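PDB 1X46: hemoglobin component VII from Tokunagayusurika akamusi, which probably binds and carries oxygen at the iron of its heme group, as a midge-larva member of the globin family. Local coordinates for residues G10-V15 / A77-A82; Y31-F34 / A39-A42; F119-S122 / G126-A129. One frame throughout, in Å; residues are numbered along the deposited sequence.

Contact 1: residues G10-V15 / A77-A82; sequences GDIALV and ALMGVA
Ile12 and Met79 make most of the apolar contact between the first helix of the chain and the turn that follows helix 59-78. Their side chains meet at a slant. The CG2 branch of Ile12 lies against Met79 CB at 4.0 Å. The other branch serves a different part of the same methionine, with Ile12 CG1 4.1 Å from Met79 CE. Met79 reaches that second site because its chain bends at chi3 (71°), which turns the terminal methyl toward helix 9-20. Val15 stands one helical turn beyond Ile12 and takes the same methyl from another side, its CG1 4.2 Å from Met79 CE.

A second kind of contact is side chain on backbone. Ile12 CD1 sits on the CA of Gly80 at 3.6 Å, and Gly80 N is also near this methyl. Gly80 has a positive phi (99°), and a CB here would press on the carbonyl O of Met79 and sit tightly on Ile12 CG2. The glycine thus suits both the turn and the close approach of the isoleucine.

Lys16, the residue after segment 10-15, adds a polar link: its NZ is hydrogen-bonded to Met79 O. Met7, from the loop before helix 9-20, touches Ile12, Val15 and Met79. Ala134 and Trp135 of helix 129-146 pack on Val15, so helix 9-20 lies between the C-terminal helix and the end of helix 59-78.

Contact 2: residues Y31-F34 / A39-A42; sequences YNFF and ASQA
Phe33 meets Ser40 with the far end of its ring. Phe33 CG is anti to its own backbone nitrogen (chi1 175°), and this carries the ring forward to the short helix 38-41. Phe33 CZ lies 3.7 Å from Ser40 CB and equally near the hydroxyl oxygen. The approach to the ring is oblique. Both residues belong to the heme pocket, and the Phe33 side chain touches the porphyrin. Phe112 of helix 106-123 meets the Phe33 ring edge-to-face.

The two segments form the B-C corner of the globin fold. Here helix 26-36 gives way to helix 38-41, and the chain turns beside the heme.

Phe34 turns its ring to Gln41. Gln41 CB sits over one face, 3.8 Å from the centroid of the Phe34 ring and 16° off the ring normal, a CH-pi contact. Further along the glutamine, CG passes 3.9 Å from Phe34 CD2. The two side chains cross at about a right angle, with ring and amide planes 42° apart. The amide oxygen comes back to the phenylalanine stem, Gln41 OE1 lying 3.7 Å from Phe34 CB.

A water joins the polar groups of the same pair. It donates to Phe34 O at 2.8 Å and to Gln41 OE1 at 2.9 Å. The other end of the amide is held by Phe47, whose O accepts from Gln41 NE2. Bonds at both ends probably fix the rotation of the amide. Phe44, a heme-binding residue, meets the Phe34 ring edge-to-face.

Contact 3: residues F119-S122 / G126-A129; sequences FLES and GYNA
Tyr127 lays one face of its ring over the CA of Glu121, and Leu120 meets the ring obliquely. The main interaction is CH-pi. Glu121 CA stands over the ring face, 3.8 Å from the centroid of the Tyr127 ring and 15° off its normal. With CG anti to the backbone N (chi1 -175°), the tyrosine extends from the loop and the ring lies against helix 106-123.

Apolar contacts flank this one. Leu120 CB is 3.7 Å from Tyr127 CE1. Glu121 adds the aliphatic part of its chain, with CG 3.8 Å from Tyr127 CD2. Its carboxylate plane is turned 53° from the ring. Replacing Tyr127 with an alanine would probably leave Glu121 CA and Leu120 CB without their aromatic cover and open a gap between the loop and the helix.

Lys132 of helix 129-146 also touches Tyr127, and Leu120 packs on Trp135 of the same helix. Asn128 is the N-cap of helix 129-146. Here Tyr127, in the G-H corner of the globin fold, folds back onto the end of helix 106-123.

In the fold
Contact 2 is the buried one, and part of it lines the heme pocket. Contacts 1 and 3 are partly buried and lie farther from the heme. Contact 1 joins elements distant in sequence and relies on aliphatic carbons and the methionine methyl. Contacts 2 and 3 are local corners, each with a CH-pi contact to an aromatic face. In contact 2 helix 26-36 supplies the ring and a water bridge is added; in contact 3 the loop supplies it. Contacts 2 and 3 touch where Asn32 packs on Phe119. Contacts 1 and 3 share helix 129-146 as a neighbour, with Trp135 packing on both Val15 and Leu120. Contacts 1 and 2 lie on opposite sides of the chain's centre.

Contact 1: residues G10-V15 / A77-A82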
loop_
_atom_site.group_PDB
_atom_site.type_symbol
_atom_site.label_atom_id
_atom_site.label_comp_id
_atom_site.label_asym_id
_atom_site.label_seq_id
_atom_site.Cartn_x
_atom_site.Cartn_y
_atom_site.Cartn_z
ATOM N N GLY A 10 2.586 17.888 -8.426
ATOM C CA GLY A 10 3.901 17.329 -8.643
ATOM C C GLY A 10 4.160 16.110 -7.772
ATOM O O GLY A 10 4.792 15.167 -8.252
ATOM N N ASP A 11 3.700 16.166 -6.523
ATOM C CA ASP A 11 3.785 15.028 -5.603
ATOM C C ASP A 11 2.939 13.850 -6.074
ATOM O O ASP A 11 3.376 12.702 -5.986
ATOM C CB ASP A 11 3.373 15.450 -4.219
ATOM C CG ASP A 11 4.444 16.224 -3.515
ATOM O OD1 ASP A 11 5.572 16.289 -4.049
ATOM O OD2 ASP A 11 4.241 16.784 -2.410
ATOM N N ILE A 12 1.746 14.123 -6.604
ATOM C CA ILE A 12 0.954 13.068 -7.240
ATOM C C ILE A 12 1.739 12.421 -8.385
ATOM O O ILE A 12 1.792 11.191 -8.512
ATOM C CB ILE A 12 -0.415 13.635 -7.733
ATOM C CG1 ILE A 12 -1.259 14.068 -6.525
ATOM C CG2 ILE A 12 -1.149 12.607 -8.622
ATOM C CD1 ILE A 12 -2.511 14.881 -6.873
ATOM N N ALA A 13 2.394 13.239 -9.208
ATOM C CA ALA A 13 3.185 12.673 -10.290
ATOM C C ALA A 13 4.335 11.822 -9.777
ATOM O O ALA A 13 4.660 10.787 -10.373
ATOM C CB ALA A 13 3.696 13.787 -11.248
ATOM N N LEU A 14 4.928 12.235 -8.657
ATOM C CA LEU A 14 6.075 11.489 -8.106
ATOM C C LEU A 14 5.634 10.113 -7.619
ATOM O O LEU A 14 6.342 9.118 -7.838
ATOM C CB LEU A 14 6.734 12.233 -6.956
ATOM C CG LEU A 14 7.580 13.469 -7.288
ATOM C CD1 LEU A 14 8.029 14.147 -5.991
ATOM C CD2 LEU A 14 8.769 13.112 -8.147
ATOM N N VAL A 15 4.467 10.075 -6.966
ATOM C CA VAL A 15 3.868 8.798 -6.583
ATOM C C VAL A 15 3.516 7.952 -7.808
ATOM O O VAL A 15 3.891 6.800 -7.871
ATOM C CB VAL A 15 2.632 9.015 -5.696
ATOM C CG1 VAL A 15 1.854 7.715 -5.483
ATOM C CG2 VAL A 15 3.035 9.679 -4.348
ATOM N N ALA A 77 -4.392 5.486 -9.779
ATOM C CA ALA A 77 -5.011 5.978 -11.031
ATOM C C ALA A 77 -6.057 7.066 -10.818
ATOM O O ALA A 77 -6.170 7.991 -11.643
ATOM C CB ALA A 77 -5.641 4.828 -11.818
ATOM N N LEU A 78 -6.789 6.955 -9.710
ATOM C CA LEU A 78 -7.830 7.914 -9.328
ATOM C C LEU A 78 -7.316 9.238 -8.721
ATOM O O LEU A 78 -8.104 10.179 -8.526
ATOM C CB LEU A 78 -8.844 7.267 -8.391
ATOM C CG LEU A 78 -9.669 6.138 -9.002
ATOM C CD1 LEU A 78 -10.421 5.439 -7.902
ATOM C CD2 LEU A 78 -10.645 6.670 -10.071
ATOM N N MET A 79 -6.023 9.298 -8.408
ATOM C CA MET A 79 -5.417 10.513 -7.843
ATOM C C MET A 79 -5.292 11.612 -8.885
ATOM O O MET A 79 -5.086 11.336 -10.052
ATOM C CB MET A 79 -4.028 10.209 -7.320
ATOM C CG MET A 79 -4.045 9.428 -6.071
ATOM S SD MET A 79 -2.389 8.813 -5.615
ATOM C CE MET A 79 -1.521 10.269 -5.131
ATOM N N GLY A 80 -5.378 12.868 -8.438
ATOM C CA GLY A 80 -4.997 13.991 -9.283
ATOM C C GLY A 80 -6.122 14.728 -9.983
ATOM O O GLY A 80 -5.875 15.742 -10.647
ATOM N N VAL A 81 -7.339 14.203 -9.835
ATOM C CA VAL A 81 -8.529 14.691 -10.529
ATOM C C VAL A 81 -9.675 14.877 -9.534
ATOM O O VAL A 81 -10.113 13.937 -8.870
ATOM C CB VAL A 81 -8.970 13.678 -11.627
ATOM C CG1 VAL A 81 -10.169 14.178 -12.372
ATOM C CG2 VAL A 81 -7.840 13.413 -12.618
ATOM N N ALA A 82 -10.221 16.089 -9.459
ATOM C CA ALA A 82 -11.263 16.346 -8.481
ATOM C C ALA A 82 -12.501 15.446 -8.655
ATOM O O ALA A 82 -13.048 14.951 -7.671
ATOM C CB ALA A 82 -11.654 17.827 -8.503
#

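Contact 2: residues Y31-F34 / A39-A42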
loop_
_atom_site.group_PDB
_atom_site.type_symbol
_atom_site.label_atom_id
_atom_site.label_comp_id
_atom_site.label_asym_id
_atom_site.label_seq_id
_atom_site.Cartn_x
_atom_site.Cartn_y
_atom_site.Cartn_z
ATOM N N TYR A 31 6.410 -10.160 -0.585
ATOM C CA TYR A 31 7.495 -10.816 0.133
ATOM C C TYR A 31 8.221 -9.822 1.054
ATOM O O TYR A 31 8.474 -10.169 2.219
ATOM C CB TYR A 31 8.463 -11.445 -0.871
ATOM C CG TYR A 31 9.690 -12.020 -0.221
ATOM C CD1 TYR A 31 9.721 -13.345 0.186
ATOM C CD2 TYR A 31 10.824 -11.229 -0.027
ATOM C CE1 TYR A 31 10.857 -13.883 0.779
ATOM C CE2 TYR A 31 11.965 -11.768 0.584
ATOM C CZ TYR A 31 11.950 -13.095 0.968
ATOM O OH TYR A 31 13.055 -13.671 1.555
ATOM N N ASN A 32 8.492 -8.611 0.560
ATOM C CA ASN A 32 9.187 -7.627 1.387
ATOM C C ASN A 32 8.381 -7.255 2.625
ATOM O O ASN A 32 8.911 -7.116 3.727
ATOM C CB ASN A 32 9.513 -6.401 0.571
ATOM C CG ASN A 32 10.278 -5.384 1.357
ATOM O OD1 ASN A 32 11.419 -5.634 1.766
ATOM N ND2 ASN A 32 9.677 -4.230 1.560
ATOM N N PHE A 33 7.081 -7.120 2.455
ATOM C CA PHE A 33 6.199 -6.806 3.569
ATOM C C PHE A 33 6.240 -7.899 4.610
ATOM O O PHE A 33 6.473 -7.597 5.788
ATOM C CB PHE A 33 4.766 -6.547 3.031
ATOM C CG PHE A 33 3.734 -6.329 4.119
ATOM C CD1 PHE A 33 3.977 -5.445 5.163
ATOM C CD2 PHE A 33 2.517 -7.037 4.102
ATOM C CE1 PHE A 33 3.020 -5.243 6.175
ATOM C CE2 PHE A 33 1.561 -6.854 5.111
ATOM C CZ PHE A 33 1.808 -5.933 6.143
ATOM N N PHE A 34 6.050 -9.169 4.219
ATOM C CA PHE A 34 6.035 -10.241 5.191
ATOM C C PHE A 34 7.422 -10.481 5.800
ATOM O O PHE A 34 7.500 -10.862 6.970
ATOM C CB PHE A 34 5.529 -11.531 4.518
ATOM C CG PHE A 34 4.028 -11.550 4.247
ATOM C CD1 PHE A 34 3.154 -10.647 4.860
ATOM C CD2 PHE A 34 3.514 -12.515 3.404
ATOM C CE1 PHE A 34 1.790 -10.704 4.601
ATOM C CE2 PHE A 34 2.157 -12.604 3.141
ATOM C CZ PHE A 34 1.285 -11.707 3.723
ATOM N N ALA A 39 4.782 -10.954 11.753
ATOM C CA ALA A 39 3.533 -10.982 12.521
ATOM C C ALA A 39 2.311 -10.633 11.665
ATOM O O ALA A 39 1.185 -11.066 11.975
ATOM C CB ALA A 39 3.629 -10.050 13.713
ATOM N N SER A 40 2.518 -9.879 10.588
ATOM C CA SER A 40 1.406 -9.620 9.664
ATOM C C SER A 40 1.038 -10.860 8.854
ATOM O O SER A 40 -0.139 -11.128 8.627
ATOM C CB SER A 40 1.791 -8.485 8.753
ATOM O OG SER A 40 1.986 -7.359 9.568
ATOM N N GLN A 41 2.035 -11.613 8.411
ATOM C CA GLN A 41 1.779 -12.871 7.688
ATOM C C GLN A 41 0.931 -13.849 8.506
ATOM O O GLN A 41 0.140 -14.624 7.939
ATOM C CB GLN A 41 3.107 -13.505 7.306
ATOM C CG GLN A 41 2.938 -14.796 6.479
ATOM C CD GLN A 41 4.254 -15.502 6.242
ATOM O OE1 GLN A 41 5.294 -14.852 6.068
ATOM N NE2 GLN A 41 4.223 -16.830 6.243
ATOM N N ALA A 42 1.094 -13.833 9.838
ATOM C CA ALA A 42 0.343 -14.705 10.715
ATOM C C ALA A 42 -1.170 -14.439 10.710
ATOM O O ALA A 42 -1.939 -15.243 11.230
ATOM C CB ALA A 42 0.874 -14.583 12.162
HETATM O O HOH W 1 7.528 -13.608 7.344
#

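Contact 3: residues F119-S122 / G126-A129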
loop_
_atom_site.group_PDB
_atom_site.type_symbol
_atom_site.label_atom_id
_atom_site.label_comp_id
_atom_site.label_asym_id
_atom_site.label_seq_id
_atom_site.Cartn_x
_atom_site.Cartn_y
_atom_site.Cartn_z
ATOM N N PHE A 119 11.157 -0.578 0.045
ATOM C CA PHE A 119 11.173 -1.192 -1.277
ATOM C C PHE A 119 11.328 -0.143 -2.381
ATOM O O PHE A 119 12.066 -0.348 -3.337
ATOM C CB PHE A 119 9.857 -1.952 -1.479
ATOM C CG PHE A 119 9.897 -2.932 -2.639
ATOM C CD1 PHE A 119 10.446 -4.191 -2.459
ATOM C CD2 PHE A 119 9.401 -2.582 -3.888
ATOM C CE1 PHE A 119 10.514 -5.103 -3.541
ATOM C CE2 PHE A 119 9.453 -3.484 -4.964
ATOM C CZ PHE A 119 10.001 -4.736 -4.801
ATOM N N LEU A 120 10.611 0.976 -2.271
ATOM C CA LEU A 120 10.734 2.047 -3.253
ATOM C C LEU A 120 12.151 2.634 -3.229
ATOM O O LEU A 120 12.742 2.936 -4.279
ATOM C CB LEU A 120 9.698 3.141 -2.958
ATOM C CG LEU A 120 8.249 2.844 -3.352
ATOM C CD1 LEU A 120 7.285 3.636 -2.484
ATOM C CD2 LEU A 120 8.045 3.192 -4.825
ATOM N N GLU A 121 12.711 2.777 -2.033
ATOM C CA GLU A 121 14.075 3.275 -1.923
ATOM C C GLU A 121 15.072 2.339 -2.613
ATOM O O GLU A 121 16.000 2.810 -3.275
ATOM C CB GLU A 121 14.451 3.524 -0.457
ATOM C CG GLU A 121 15.754 4.288 -0.266
ATOM C CD GLU A 121 16.214 4.273 1.171
ATOM O OE1 GLU A 121 15.883 3.313 1.907
ATOM O OE2 GLU A 121 16.913 5.233 1.562
ATOM N N SER A 122 14.843 1.037 -2.481
ATOM C CA SER A 122 15.684 0.026 -3.135
ATOM C C SER A 122 15.501 -0.027 -4.651
ATOM O O SER A 122 16.473 -0.262 -5.369
ATOM C CB SER A 122 15.414 -1.362 -2.544
ATOM O OG SER A 122 15.848 -1.412 -1.191
ATOM N N GLY A 126 16.224 6.973 -8.785
ATOM C CA GLY A 126 16.169 8.382 -8.441
ATOM C C GLY A 126 15.407 8.734 -7.178
ATOM O O GLY A 126 15.165 9.900 -6.911
ATOM N N TYR A 127 15.009 7.726 -6.408
ATOM C CA TYR A 127 14.284 7.945 -5.163
ATOM C C TYR A 127 15.087 8.885 -4.264
ATOM O O TYR A 127 16.290 8.658 -4.062
ATOM C CB TYR A 127 14.093 6.607 -4.452
ATOM C CG TYR A 127 13.252 6.683 -3.188
ATOM C CD1 TYR A 127 11.897 6.366 -3.215
ATOM C CD2 TYR A 127 13.813 7.085 -1.981
ATOM C CE1 TYR A 127 11.114 6.428 -2.076
ATOM C CE2 TYR A 127 13.033 7.136 -0.818
ATOM C CZ TYR A 127 11.684 6.819 -0.889
ATOM O OH TYR A 127 10.901 6.851 0.245
ATOM N N ASN A 128 14.414 9.887 -3.695
ATOM C CA ASN A 128 15.056 10.839 -2.805
ATOM C C ASN A 128 14.080 11.378 -1.771
ATOM O O ASN A 128 12.940 10.895 -1.652
ATOM C CB ASN A 128 15.692 11.972 -3.630
ATOM C CG ASN A 128 14.685 12.720 -4.499
ATOM O OD1 ASN A 128 13.537 12.861 -4.138
ATOM N ND2 ASN A 128 15.136 13.208 -5.665
ATOM N N ALA A 129 14.483 12.391 -1.020
ATOM C CA ALA A 129 13.623 12.934 0.009
ATOM C C ALA A 129 12.297 13.478 -0.525
ATOM O O ALA A 129 11.298 13.433 0.174
ATOM C CB ALA A 129 14.347 14.045 0.752
#